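Gamma-glutamyl phosphate reductase (Saccharomyces cerevisiae, PDB 1VLU) catalyses the NADPH-dependent reduction of L-gamma-glutamyl phosphate to glutamate semialdehyde and phosphate, the second step from glutamate toward proline. Local coordinates at residues Ile33-Arg38 with Leu101-Gly106; Leu118-Val123 with Tyr435-Asp440; Ala125-Leu130 with Ile211-Pro216. All blocks are in the same frame, centred on the assembly; numbering follows the deposited sequence.

Contact 1. Residues Ile33-Arg38 with Leu101-Gly106; sequences ISNEGR and LEDPVG
R38 and D103 meet in an end-on bidentate salt bridge, a worked example of how one ion pair ties the start of a helix to a distant loop in the aldehyde dehydrogenase fold. D103 OD1 also accepts from V105 N, two residues on, which makes an Asx turn of the loop, while helix 35-51 opens with S34 as N-cap, its OG accepting from G37 N. Among the charged bonds, R38 NH2 reaches D103 OD2 at 2.8 Å and R38 NH1 reaches D103 OD1 at 3.1 Å. The two flat groups are tilted 45° against each other; NH2 meets OD2 on the syn side, 34° out of the carboxylate plane, whereas NH1 comes to OD1 from above that plane. R38 NE (2.9 Å) and R38 NH2 both donate to I33 O, and a bend at chi3 (-87°) turns the guanidinium so that it serves both partners. Packing adds N35, whose CA sits over one guanidinium face near its rim. The N35 amide slides past the D103 carboxylate with OD1 3.5 Å from D103 CB, but its polar bond goes to K150 NZ, which also binds L101 O. D103 OD1 is gripped from opposite faces of the carboxylate, by R38 NH1 and by V105 N, the latter at 3.0 Å.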
ATOM      1  N   ILE A  33     -18.779 -17.644   9.120  1.00 60.50           N
ATOM      2  CA  ILE A  33     -19.845 -18.559   8.738  1.00 57.14           C
ATOM      3  C   ILE A  33     -19.235 -19.941   8.565  1.00 55.96           C
ATOM      4  O   ILE A  33     -18.121 -20.071   8.041  1.00 54.93           O
ATOM      5  CB  ILE A  33     -20.557 -18.066   7.432  1.00 57.49           C
ATOM      6  CG1 ILE A  33     -21.119 -16.655   7.625  1.00 53.28           C
ATOM      7  CG2 ILE A  33     -21.636 -19.021   6.972  1.00 47.66           C
ATOM      8  CD1 ILE A  33     -21.942 -16.460   8.901  1.00 54.37           C
ATOM      9  N   SER A  34     -19.968 -20.958   9.017  1.00 56.35           N
ATOM     10  CA  SER A  34     -19.525 -22.356   8.963  1.00 56.40           C
ATOM     11  C   SER A  34     -19.328 -22.840   7.537  1.00 55.92           C
ATOM     12  O   SER A  34     -19.889 -22.277   6.609  1.00 59.88           O
ATOM     13  CB  SER A  34     -20.553 -23.250   9.646  1.00 56.09           C
ATOM     14  OG  SER A  34     -21.763 -23.294   8.903  1.00 59.18           O
ATOM     15  N   ASN A  35     -18.543 -23.890   7.363  1.00 54.99           N
ATOM     16  CA  ASN A  35     -18.384 -24.530   6.062  1.00 56.51           C
ATOM     17  C   ASN A  35     -19.697 -25.053   5.452  1.00 58.56           C
ATOM     18  O   ASN A  35     -19.886 -25.000   4.233  1.00 59.62           O
ATOM     19  CB  ASN A  35     -17.387 -25.678   6.167  1.00 55.49           C
ATOM     20  CG  ASN A  35     -17.005 -26.222   4.825  1.00 54.38           C
ATOM     21  OD1 ASN A  35     -16.456 -25.503   3.990  1.00 58.98           O
ATOM     22  ND2 ASN A  35     -17.284 -27.496   4.601  1.00 49.83           N
ATOM     23  N   GLU A  36     -20.587 -25.566   6.299  1.00 59.07           N
ATOM     24  CA  GLU A  36     -21.900 -26.048   5.859  1.00 59.88           C
ATOM     25  C   GLU A  36     -22.718 -24.906   5.275  1.00 59.08           C
ATOM     26  O   GLU A  36     -23.423 -25.097   4.282  1.00 60.58           O
ATOM     27  CB  GLU A  36     -22.677 -26.709   7.012  1.00 60.23           C
ATOM     28  CG  GLU A  36     -21.892 -27.760   7.793  1.00 66.79           C
ATOM     29  N   GLY A  37     -22.619 -23.730   5.899  1.00 55.85           N
ATOM     30  CA  GLY A  37     -23.298 -22.523   5.431  1.00 53.22           C
ATOM     31  C   GLY A  37     -22.707 -21.978   4.140  1.00 51.89           C
ATOM     32  O   GLY A  37     -23.434 -21.625   3.218  1.00 50.92           O
ATOM     33  N   ARG A  38     -21.381 -21.908   4.071  1.00 51.16           N
ATOM     34  CA  ARG A  38     -20.708 -21.466   2.854  1.00 49.73           C
ATOM     35  C   ARG A  38     -20.855 -22.461   1.691  1.00 51.11           C
ATOM     36  O   ARG A  38     -21.032 -22.055   0.553  1.00 51.98           O
ATOM     37  CB  ARG A  38     -19.238 -21.152   3.127  1.00 48.88           C
ATOM     38  CG  ARG A  38     -19.000 -19.874   3.935  1.00 48.75           C
ATOM     39  CD  ARG A  38     -17.500 -19.642   4.194  1.00 50.58           C
ATOM     40  NE  ARG A  38     -17.014 -20.324   5.387  1.00 57.76           N
ATOM     41  CZ  ARG A  38     -16.125 -21.317   5.406  1.00 53.36           C
ATOM     42  NH1 ARG A  38     -15.583 -21.775   4.294  1.00 54.69           N
ATOM     43  NH2 ARG A  38     -15.778 -21.859   6.560  1.00 50.87           N
ATOM     44  N   LEU A 101     -15.146 -29.447  -1.568  1.00 61.24           N
ATOM     45  CA  LEU A 101     -13.817 -29.385  -0.987  1.00 60.58           C
ATOM     46  C   LEU A 101     -13.898 -29.278   0.529  1.00 60.93           C
ATOM     47  O   LEU A 101     -14.947 -28.918   1.090  1.00 60.00           O
ATOM     48  CB  LEU A 101     -13.029 -28.199  -1.537  1.00 60.53           C
ATOM     49  CG  LEU A 101     -12.617 -28.217  -3.007  1.00 64.59           C
ATOM     50  CD1 LEU A 101     -11.970 -26.877  -3.382  1.00 58.72           C
ATOM     51  CD2 LEU A 101     -11.692 -29.395  -3.303  1.00 62.38           C
ATOM     52  N   GLU A 102     -12.790 -29.619   1.188  1.00 61.67           N
ATOM     53  CA  GLU A 102     -12.670 -29.465   2.635  1.00 62.10           C
ATOM     54  C   GLU A 102     -12.564 -27.979   2.921  1.00 60.49           C
ATOM     55  O   GLU A 102     -11.959 -27.255   2.133  1.00 62.21           O
ATOM     56  CB  GLU A 102     -11.414 -30.185   3.150  1.00 61.74           C
ATOM     57  N   ASP A 103     -13.133 -27.529   4.039  1.00 59.18           N
ATOM     58  CA  ASP A 103     -13.008 -26.131   4.466  1.00 58.91           C
ATOM     59  C   ASP A 103     -11.562 -25.626   4.324  1.00 60.05           C
ATOM     60  O   ASP A 103     -10.646 -26.139   4.984  1.00 60.73           O
ATOM     61  CB  ASP A 103     -13.522 -25.935   5.900  1.00 58.06           C
ATOM     62  CG  ASP A 103     -13.741 -24.459   6.259  1.00 61.55           C
ATOM     63  OD1 ASP A 103     -13.334 -23.561   5.488  1.00 61.07           O
ATOM     64  OD2 ASP A 103     -14.325 -24.187   7.324  1.00 57.14           O
ATOM     65  N   PRO A 104     -11.350 -24.624   3.444  1.00 60.04           N
ATOM     66  CA  PRO A 104     -10.009 -24.057   3.214  1.00 58.13           C
ATOM     67  C   PRO A 104      -9.540 -23.197   4.378  1.00 54.79           C
ATOM     68  O   PRO A 104      -8.378 -22.840   4.454  1.00 55.88           O
ATOM     69  CB  PRO A 104     -10.211 -23.164   1.970  1.00 58.16           C
ATOM     70  CG  PRO A 104     -11.576 -23.499   1.453  1.00 58.16           C
ATOM     71  CD  PRO A 104     -12.369 -23.972   2.603  1.00 57.25           C
ATOM     72  N   VAL A 105     -10.449 -22.871   5.276  1.00 53.40           N
ATOM     73  CA  VAL A 105     -10.198 -21.905   6.321  1.00 54.10           C
ATOM     74  C   VAL A 105     -10.191 -22.609   7.677  1.00 54.26           C
ATOM     75  O   VAL A 105     -10.960 -23.548   7.906  1.00 55.59           O
ATOM     76  CB  VAL A 105     -11.242 -20.763   6.241  1.00 54.17           C
ATOM     77  CG1 VAL A 105     -11.324 -19.942   7.532  1.00 58.65           C
ATOM     78  CG2 VAL A 105     -10.913 -19.883   5.058  1.00 58.31           C
ATOM     79  N   GLY A 106      -9.307 -22.169   8.566  1.00 51.77           N
ATOM     80  CA  GLY A 106      -9.197 -22.782   9.872  1.00 50.81           C
ATOM     81  C   GLY A 106      -8.343 -24.032   9.881  1.00 50.82           C
ATOM     82  O   GLY A 106      -8.301 -24.731  10.886  1.00 52.11           O
TER

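Contact 2. Residues Leu118-Val123 with Tyr435-Asp440; sequences LTLYQV and YQIRGD
Y121 N donates to Q436 O over 2.8 Å, and the same carbonyl receives a CA-H contact from L120. Q436 N answers to Y121 O, making this a hydrogen-bonded antiparallel pair; T119 and R438 form the next one, and L120-I437 and Q122-Y435 are the non-hydrogen-bonded pairs between and beyond. On the face of L120, Y435 and I437, apolar carbon dominates. L120 CD1 touches I437 CG1 at 3.6 Å and comes to the ring edge of Y435 at CD2, having been carried there with CG anti to the backbone N (chi1 167°). The Q122 side chain runs beside Y435 in the same direction, its amide only 15° from parallel to the ring. The face of Y121, Q436 and R438 is more polar. R438 CD packs against Y121 CE2 at 3.6 Å, with guanidinium and ring almost perpendicular. Q436 OE1 lies in the guanidinium plane and takes a 3.0 Å bond from R438 NH2, which limits rotation of the arginine's end, while R438 NH1 forms a salt bridge with E381 of the second subunit. Residues 435-438 also pair in parallel with a strand of that subunit, so the sheet continues across the interface, as in the protruding beta oligomerisation domain typical of aldehyde dehydrogenases.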
ATOM      1  N   LEU A 118       2.278 -23.255  26.199  1.00 49.79           N
ATOM      2  CA  LEU A 118       2.337 -22.119  25.288  1.00 48.12           C
ATOM      3  C   LEU A 118       2.622 -22.664  23.888  1.00 46.72           C
ATOM      4  O   LEU A 118       3.717 -23.158  23.616  1.00 47.44           O
ATOM      5  CB  LEU A 118       3.412 -21.114  25.739  1.00 47.34           C
ATOM      6  CG  LEU A 118       3.617 -19.780  24.992  1.00 48.34           C
ATOM      7  CD1 LEU A 118       2.458 -18.819  25.221  1.00 43.38           C
ATOM      8  CD2 LEU A 118       4.939 -19.144  25.436  1.00 48.39           C
ATOM      9  N   THR A 119       1.625 -22.586  23.014  1.00 44.94           N
ATOM     10  CA  THR A 119       1.699 -23.180  21.688  1.00 43.23           C
ATOM     11  C   THR A 119       1.331 -22.167  20.611  1.00 43.26           C
ATOM     12  O   THR A 119       0.371 -21.416  20.763  1.00 42.67           O
ATOM     13  CB  THR A 119       0.767 -24.406  21.602  1.00 43.47           C
ATOM     14  OG1 THR A 119       1.034 -25.278  22.711  1.00 49.40           O
ATOM     15  CG2 THR A 119       0.979 -25.183  20.302  1.00 44.09           C
ATOM     16  N   LEU A 120       2.113 -22.159  19.531  1.00 41.53           N
ATOM     17  CA  LEU A 120       1.894 -21.305  18.376  1.00 42.33           C
ATOM     18  C   LEU A 120       1.283 -22.121  17.225  1.00 42.47           C
ATOM     19  O   LEU A 120       1.702 -23.253  16.959  1.00 42.77           O
ATOM     20  CB  LEU A 120       3.216 -20.664  17.943  1.00 40.39           C
ATOM     21  CG  LEU A 120       3.340 -19.952  16.589  1.00 46.41           C
ATOM     22  CD1 LEU A 120       2.628 -18.620  16.570  1.00 40.68           C
ATOM     23  CD2 LEU A 120       4.803 -19.744  16.224  1.00 46.37           C
ATOM     24  N   TYR A 121       0.274 -21.558  16.571  1.00 40.49           N
ATOM     25  CA  TYR A 121      -0.313 -22.182  15.405  1.00 41.17           C
ATOM     26  C   TYR A 121      -0.281 -21.250  14.226  1.00 41.17           C
ATOM     27  O   TYR A 121      -0.457 -20.043  14.361  1.00 41.05           O
ATOM     28  CB  TYR A 121      -1.756 -22.599  15.645  1.00 40.52           C
ATOM     29  CG  TYR A 121      -1.951 -23.551  16.778  1.00 40.31           C
ATOM     30  CD1 TYR A 121      -1.901 -24.929  16.568  1.00 42.21           C
ATOM     31  CD2 TYR A 121      -2.214 -23.082  18.071  1.00 42.85           C
ATOM     32  CE1 TYR A 121      -2.088 -25.831  17.630  1.00 37.50           C
ATOM     33  CE2 TYR A 121      -2.400 -23.978  19.143  1.00 42.68           C
ATOM     34  CZ  TYR A 121      -2.342 -25.342  18.906  1.00 39.45           C
ATOM     35  OH  TYR A 121      -2.524 -26.217  19.947  1.00 46.64           O
ATOM     36  N   GLN A 122      -0.043 -21.821  13.059  1.00 41.14           N
ATOM     37  CA  GLN A 122      -0.255 -21.096  11.826  1.00 41.82           C
ATOM     38  C   GLN A 122      -1.495 -21.706  11.178  1.00 41.70           C
ATOM     39  O   GLN A 122      -1.542 -22.895  10.893  1.00 41.41           O
ATOM     40  CB  GLN A 122       0.971 -21.165  10.932  1.00 40.55           C
ATOM     41  CG  GLN A 122       0.846 -20.391   9.647  1.00 47.55           C
ATOM     42  CD  GLN A 122       1.997 -20.663   8.701  1.00 56.02           C
ATOM     43  OE1 GLN A 122       2.625 -21.706   8.752  1.00 58.24           O
ATOM     44  NE2 GLN A 122       2.276 -19.715   7.828  1.00 72.10           N
ATOM     45  N   VAL A 123      -2.518 -20.876  11.011  1.00 43.17           N
ATOM     46  CA  VAL A 123      -3.865 -21.315  10.625  1.00 42.28           C
ATOM     47  C   VAL A 123      -4.238 -20.578   9.319  1.00 43.31           C
ATOM     48  O   VAL A 123      -3.962 -19.379   9.177  1.00 43.91           O
ATOM     49  CB  VAL A 123      -4.895 -21.047  11.790  1.00 42.87           C
ATOM     50  CG1 VAL A 123      -6.224 -21.656  11.494  1.00 49.15           C
ATOM     51  CG2 VAL A 123      -4.398 -21.620  13.162  1.00 36.05           C
ATOM     52  N   TYR A 435      -1.376 -16.178  12.691  1.00 47.13           N
ATOM     53  CA  TYR A 435      -0.719 -16.842  13.797  1.00 48.11           C
ATOM     54  C   TYR A 435      -1.580 -16.678  15.028  1.00 47.06           C
ATOM     55  O   TYR A 435      -2.205 -15.622  15.209  1.00 45.90           O
ATOM     56  CB  TYR A 435       0.671 -16.267  14.033  1.00 50.43           C
ATOM     57  CG  TYR A 435       1.565 -16.512  12.852  1.00 59.88           C
ATOM     58  CD1 TYR A 435       1.579 -15.623  11.770  1.00 66.30           C
ATOM     59  CD2 TYR A 435       2.370 -17.652  12.789  1.00 56.68           C
ATOM     60  CE1 TYR A 435       2.383 -15.856  10.661  1.00 71.81           C
ATOM     61  CE2 TYR A 435       3.185 -17.892  11.703  1.00 63.10           C
ATOM     62  CZ  TYR A 435       3.188 -16.993  10.638  1.00 72.52           C
ATOM     63  OH  TYR A 435       3.991 -17.229   9.542  1.00 74.48           O
ATOM     64  N   GLN A 436      -1.628 -17.737  15.839  1.00 43.12           N
ATOM     65  CA  GLN A 436      -2.384 -17.778  17.074  1.00 42.07           C
ATOM     66  C   GLN A 436      -1.471 -18.320  18.116  1.00 44.39           C
ATOM     67  O   GLN A 436      -0.881 -19.376  17.908  1.00 46.67           O
ATOM     68  CB  GLN A 436      -3.549 -18.742  16.971  1.00 39.91           C
ATOM     69  CG  GLN A 436      -4.474 -18.465  15.822  1.00 38.18           C
ATOM     70  CD  GLN A 436      -5.746 -19.301  15.899  1.00 43.42           C
ATOM     71  OE1 GLN A 436      -5.890 -20.168  16.775  1.00 47.71           O
ATOM     72  NE2 GLN A 436      -6.670 -19.041  14.991  1.00 42.18           N
ATOM     73  N   ILE A 437      -1.345 -17.603  19.231  1.00 43.41           N
ATOM     74  CA  ILE A 437      -0.596 -18.087  20.379  1.00 45.23           C
ATOM     75  C   ILE A 437      -1.599 -18.291  21.496  1.00 46.01           C
ATOM     76  O   ILE A 437      -2.432 -17.419  21.789  1.00 47.41           O
ATOM     77  CB  ILE A 437       0.559 -17.133  20.789  1.00 42.41           C
ATOM     78  CG1 ILE A 437       1.549 -17.007  19.617  1.00 50.44           C
ATOM     79  CG2 ILE A 437       1.221 -17.621  22.054  1.00 42.35           C
ATOM     80  CD1 ILE A 437       2.961 -16.464  19.940  1.00 48.70           C
ATOM     81  N   ARG A 438      -1.544 -19.474  22.081  1.00 46.35           N
ATOM     82  CA  ARG A 438      -2.486 -19.879  23.095  1.00 46.75           C
ATOM     83  C   ARG A 438      -1.657 -20.293  24.262  1.00 47.64           C
ATOM     84  O   ARG A 438      -1.025 -21.344  24.232  1.00 50.52           O
ATOM     85  CB  ARG A 438      -3.336 -21.050  22.602  1.00 45.65           C
ATOM     86  CG  ARG A 438      -4.131 -20.747  21.345  1.00 46.56           C
ATOM     87  CD  ARG A 438      -4.850 -21.999  20.891  1.00 49.79           C
ATOM     88  NE  ARG A 438      -5.693 -21.769  19.734  1.00 43.91           N
ATOM     89  CZ  ARG A 438      -7.002 -22.001  19.708  1.00 52.80           C
ATOM     90  NH1 ARG A 438      -7.624 -22.481  20.779  1.00 44.33           N
ATOM     91  NH2 ARG A 438      -7.695 -21.755  18.604  1.00 51.18           N
ATOM     92  N   GLY A 439      -1.632 -19.445  25.283  1.00 49.31           N
ATOM     93  CA  GLY A 439      -0.883 -19.724  26.497  1.00 50.24           C
ATOM     94  C   GLY A 439      -1.784 -19.734  27.713  1.00 51.85           C
ATOM     95  O   GLY A 439      -3.002 -19.723  27.583  1.00 51.41           O
ATOM     96  N   ASP A 440      -1.177 -19.764  28.895  1.00 55.13           N
ATOM     97  CA  ASP A 440      -1.923 -19.678  30.149  1.00 58.77           C
ATOM     98  C   ASP A 440      -1.361 -18.599  31.076  1.00 58.33           C
ATOM     99  O   ASP A 440      -1.078 -18.854  32.242  1.00 59.22           O
ATOM    100  CB  ASP A 440      -1.975 -21.034  30.863  1.00 60.46           C
ATOM    101  CG  ASP A 440      -3.290 -21.247  31.603  1.00 69.79           C
ATOM    102  OD1 ASP A 440      -4.353 -20.951  30.993  1.00 78.41           O
ATOM    103  OD2 ASP A 440      -3.264 -21.698  32.779  1.00 68.99           O
TER

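Contact 3. Residues Ala125-Leu130 with Ile211-Pro216; sequences APVGVL and IDLVVP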
ATOM      1  N   ALA A 125      -6.515 -18.580   6.733  1.00 45.65           N
ATOM      2  CA  ALA A 125      -7.544 -17.577   6.940  1.00 46.62           C
ATOM      3  C   ALA A 125      -7.852 -16.900   5.587  1.00 47.48           C
ATOM      4  O   ALA A 125      -7.028 -16.952   4.685  1.00 49.50           O
ATOM      5  CB  ALA A 125      -7.070 -16.551   7.983  1.00 42.56           C
ATOM      6  N   PRO A 126      -9.030 -16.268   5.430  1.00 48.26           N
ATOM      7  CA  PRO A 126      -9.249 -15.585   4.126  1.00 50.51           C
ATOM      8  C   PRO A 126      -8.224 -14.471   3.859  1.00 51.74           C
ATOM      9  O   PRO A 126      -7.777 -13.829   4.794  1.00 53.89           O
ATOM     10  CB  PRO A 126     -10.656 -14.973   4.250  1.00 48.33           C
ATOM     11  CG  PRO A 126     -11.242 -15.473   5.530  1.00 45.05           C
ATOM     12  CD  PRO A 126     -10.169 -16.138   6.355  1.00 48.13           C
ATOM     13  N   VAL A 127      -7.851 -14.251   2.595  1.00 54.99           N
ATOM     14  CA  VAL A 127      -7.053 -13.072   2.218  1.00 55.19           C
ATOM     15  C   VAL A 127      -7.771 -11.785   2.649  1.00 54.64           C
ATOM     16  O   VAL A 127      -7.136 -10.866   3.158  1.00 56.51           O
ATOM     17  CB  VAL A 127      -6.747 -13.057   0.705  1.00 58.53           C
ATOM     18  CG1 VAL A 127      -6.764 -11.642   0.157  1.00 60.75           C
ATOM     19  CG2 VAL A 127      -5.415 -13.687   0.442  1.00 63.30           C
ATOM     20  N   GLY A 128      -9.095 -11.731   2.456  1.00 54.90           N
ATOM     21  CA  GLY A 128      -9.908 -10.565   2.810  1.00 50.21           C
ATOM     22  C   GLY A 128     -10.994 -10.225   1.795  1.00 52.68           C
ATOM     23  O   GLY A 128     -12.139 -10.738   1.870  1.00 55.03           O
ATOM     24  N   VAL A 129     -10.662  -9.284   0.908  1.00 49.22           N
ATOM     25  CA  VAL A 129     -11.543  -8.803  -0.144  1.00 44.73           C
ATOM     26  C   VAL A 129     -10.772  -8.925  -1.438  1.00 46.69           C
ATOM     27  O   VAL A 129      -9.617  -8.498  -1.514  1.00 46.92           O
ATOM     28  CB  VAL A 129     -12.008  -7.329   0.049  1.00 44.92           C
ATOM     29  CG1 VAL A 129     -12.845  -6.831  -1.188  1.00 42.07           C
ATOM     30  CG2 VAL A 129     -12.829  -7.180   1.313  1.00 39.87           C
ATOM     31  N   LEU A 130     -11.424  -9.513  -2.440  1.00 44.93           N
ATOM     32  CA  LEU A 130     -10.863  -9.742  -3.766  1.00 46.01           C
ATOM     33  C   LEU A 130     -11.542  -8.834  -4.752  1.00 45.42           C
ATOM     34  O   LEU A 130     -12.775  -8.708  -4.726  1.00 46.24           O
ATOM     35  CB  LEU A 130     -11.134 -11.179  -4.231  1.00 45.31           C
ATOM     36  CG  LEU A 130     -10.905 -12.356  -3.272  1.00 50.89           C
ATOM     37  CD1 LEU A 130     -11.360 -13.617  -3.957  1.00 47.80           C
ATOM     38  CD2 LEU A 130      -9.462 -12.472  -2.852  1.00 43.43           C
ATOM     39  N   ILE A 211      -9.323  -3.312  -0.034  1.00 54.61           N
ATOM     40  CA  ILE A 211      -9.150  -4.439  -0.954  1.00 51.65           C
ATOM     41  C   ILE A 211      -7.769  -5.000  -0.812  1.00 52.98           C
ATOM     42  O   ILE A 211      -6.786  -4.255  -0.873  1.00 53.92           O
ATOM     43  CB  ILE A 211      -9.455  -4.070  -2.434  1.00 54.08           C
ATOM     44  CG1 ILE A 211     -10.874  -3.512  -2.569  1.00 49.68           C
ATOM     45  CG2 ILE A 211      -9.241  -5.284  -3.381  1.00 44.56           C
ATOM     46  CD1 ILE A 211     -11.193  -2.900  -3.959  1.00 50.78           C
ATOM     47  N   ASP A 212      -7.703  -6.317  -0.609  1.00 51.90           N
ATOM     48  CA  ASP A 212      -6.463  -7.022  -0.328  1.00 51.34           C
ATOM     49  C   ASP A 212      -5.793  -7.699  -1.517  1.00 51.16           C
ATOM     50  O   ASP A 212      -4.592  -7.954  -1.474  1.00 53.72           O
ATOM     51  CB  ASP A 212      -6.704  -8.051   0.793  1.00 53.21           C
ATOM     52  CG  ASP A 212      -7.371  -7.430   2.012  1.00 59.94           C
ATOM     53  OD1 ASP A 212      -6.660  -6.702   2.751  1.00 71.22           O
ATOM     54  OD2 ASP A 212      -8.601  -7.623   2.213  1.00 60.79           O
ATOM     55  N   LEU A 213      -6.544  -8.026  -2.560  1.00 49.62           N
ATOM     56  CA  LEU A 213      -5.967  -8.731  -3.694  1.00 50.43           C
ATOM     57  C   LEU A 213      -6.752  -8.458  -4.943  1.00 49.46           C
ATOM     58  O   LEU A 213      -7.973  -8.469  -4.906  1.00 51.20           O
ATOM     59  CB  LEU A 213      -5.951 -10.243  -3.441  1.00 51.40           C
ATOM     60  CG  LEU A 213      -5.128 -11.150  -4.362  1.00 56.61           C
ATOM     61  CD1 LEU A 213      -3.630 -10.828  -4.294  1.00 49.91           C
ATOM     62  CD2 LEU A 213      -5.346 -12.618  -3.996  1.00 54.39           C
ATOM     63  N   VAL A 214      -6.046  -8.242  -6.048  1.00 48.20           N
ATOM     64  CA  VAL A 214      -6.658  -8.148  -7.353  1.00 48.53           C
ATOM     65  C   VAL A 214      -6.402  -9.427  -8.093  1.00 49.27           C
ATOM     66  O   VAL A 214      -5.255  -9.873  -8.176  1.00 50.64           O
ATOM     67  CB  VAL A 214      -6.065  -7.019  -8.235  1.00 49.06           C
ATOM     68  CG1 VAL A 214      -6.878  -6.903  -9.515  1.00 47.71           C
ATOM     69  CG2 VAL A 214      -6.051  -5.711  -7.504  1.00 42.52           C
ATOM     70  N   VAL A 215      -7.464 -10.008  -8.651  1.00 49.27           N
ATOM     71  CA  VAL A 215      -7.327 -11.217  -9.458  1.00 50.45           C
ATOM     72  C   VAL A 215      -7.655 -10.865 -10.917  1.00 52.75           C
ATOM     73  O   VAL A 215      -8.813 -10.613 -11.255  1.00 53.14           O
ATOM     74  CB  VAL A 215      -8.204 -12.357  -8.899  1.00 50.22           C
ATOM     75  CG1 VAL A 215      -7.990 -13.610  -9.671  1.00 45.22           C
ATOM     76  CG2 VAL A 215      -7.903 -12.584  -7.401  1.00 48.00           C
ATOM     77  N   PRO A 216      -6.624 -10.747 -11.774  1.00 55.42           N
ATOM     78  CA  PRO A 216      -6.910 -10.450 -13.180  1.00 57.62           C
ATOM     79  C   PRO A 216      -7.173 -11.713 -13.990  1.00 58.60           C
ATOM     80  O   PRO A 216      -6.425 -12.678 -13.892  1.00 58.03           O
ATOM     81  CB  PRO A 216      -5.638  -9.742 -13.653  1.00 58.16           C
ATOM     82  CG  PRO A 216      -4.546 -10.365 -12.816  1.00 58.72           C
ATOM     83  CD  PRO A 216      -5.173 -10.821 -11.510  1.00 56.69           C
TER
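V129 O is shared by two backbone donors of the facing segment, D212 N at 3.0 Å and L213 N at 3.3 Å, and this forked acceptor marks the tight end of the contact. Both bonds are bent at the hydrogen, 148° from D212 N and 139° from L213 N, as sharing one acceptor would lead one to expect. Around them the packing is apolar and buried: V129 CG1 meets I211 CG1 at 4.1 Å, I211 CG2 rests against V129 O, and A23 and A20 of helix 15-30 cover V129 and I211 respectively. One residue further, L130 pairs with L213 in parallel, L130 CA approaching L213 O at 3.4 Å. Such a parallel pair, between strands 118-134 and 213-217 with helices packed on the sheet, is consistent with the Rossmann-like cofactor-binding domain of aldehyde dehydrogenases. The looser, partly exposed side begins where strand 118-134 is interrupted at V127 and G128. Here D212 turns its carboxylate back over the break, CG lying beside its own backbone N (chi1 -52°), and OD2 uses its anti lone pair to take V129 N at 3.0 Å. Replacing D212 by an alanine would probably leave V129 N without this acceptor and let the turn at G128 shift more easily. A CB on G128 would collide with D212 OD2, which already lies 3.3 Å from G128 CA, and the backbone angles there also suit only a residue without a side chain. V127 adds hydrocarbon here, its CG1 passing D212 CB at 3.6 Å and lying across L213 CB. N153 OD1 accepts from G128 N, inside the break.

Strand 118-134 is the shared element: contact 2 uses its first residues and contact 3 its later ones, their centres about 25 Å apart, in one sheet. Contact 3 is the most central, about 12 Å from the chain's centre, and relies on backbone bonds and aliphatic packing with one side-chain bond, from the carboxylate of the partly exposed D212. Contact 2, about 34 Å out, is a long antiparallel ladder whose charged arginine serves the subunit interface. Contact 1, centred about 26 Å out and partly buried, sets a buried R38 against a partly exposed D103, without strand pairing. It nevertheless borders both others: G106 packs on V123 of contact 2, and V105 on P126 of contact 3.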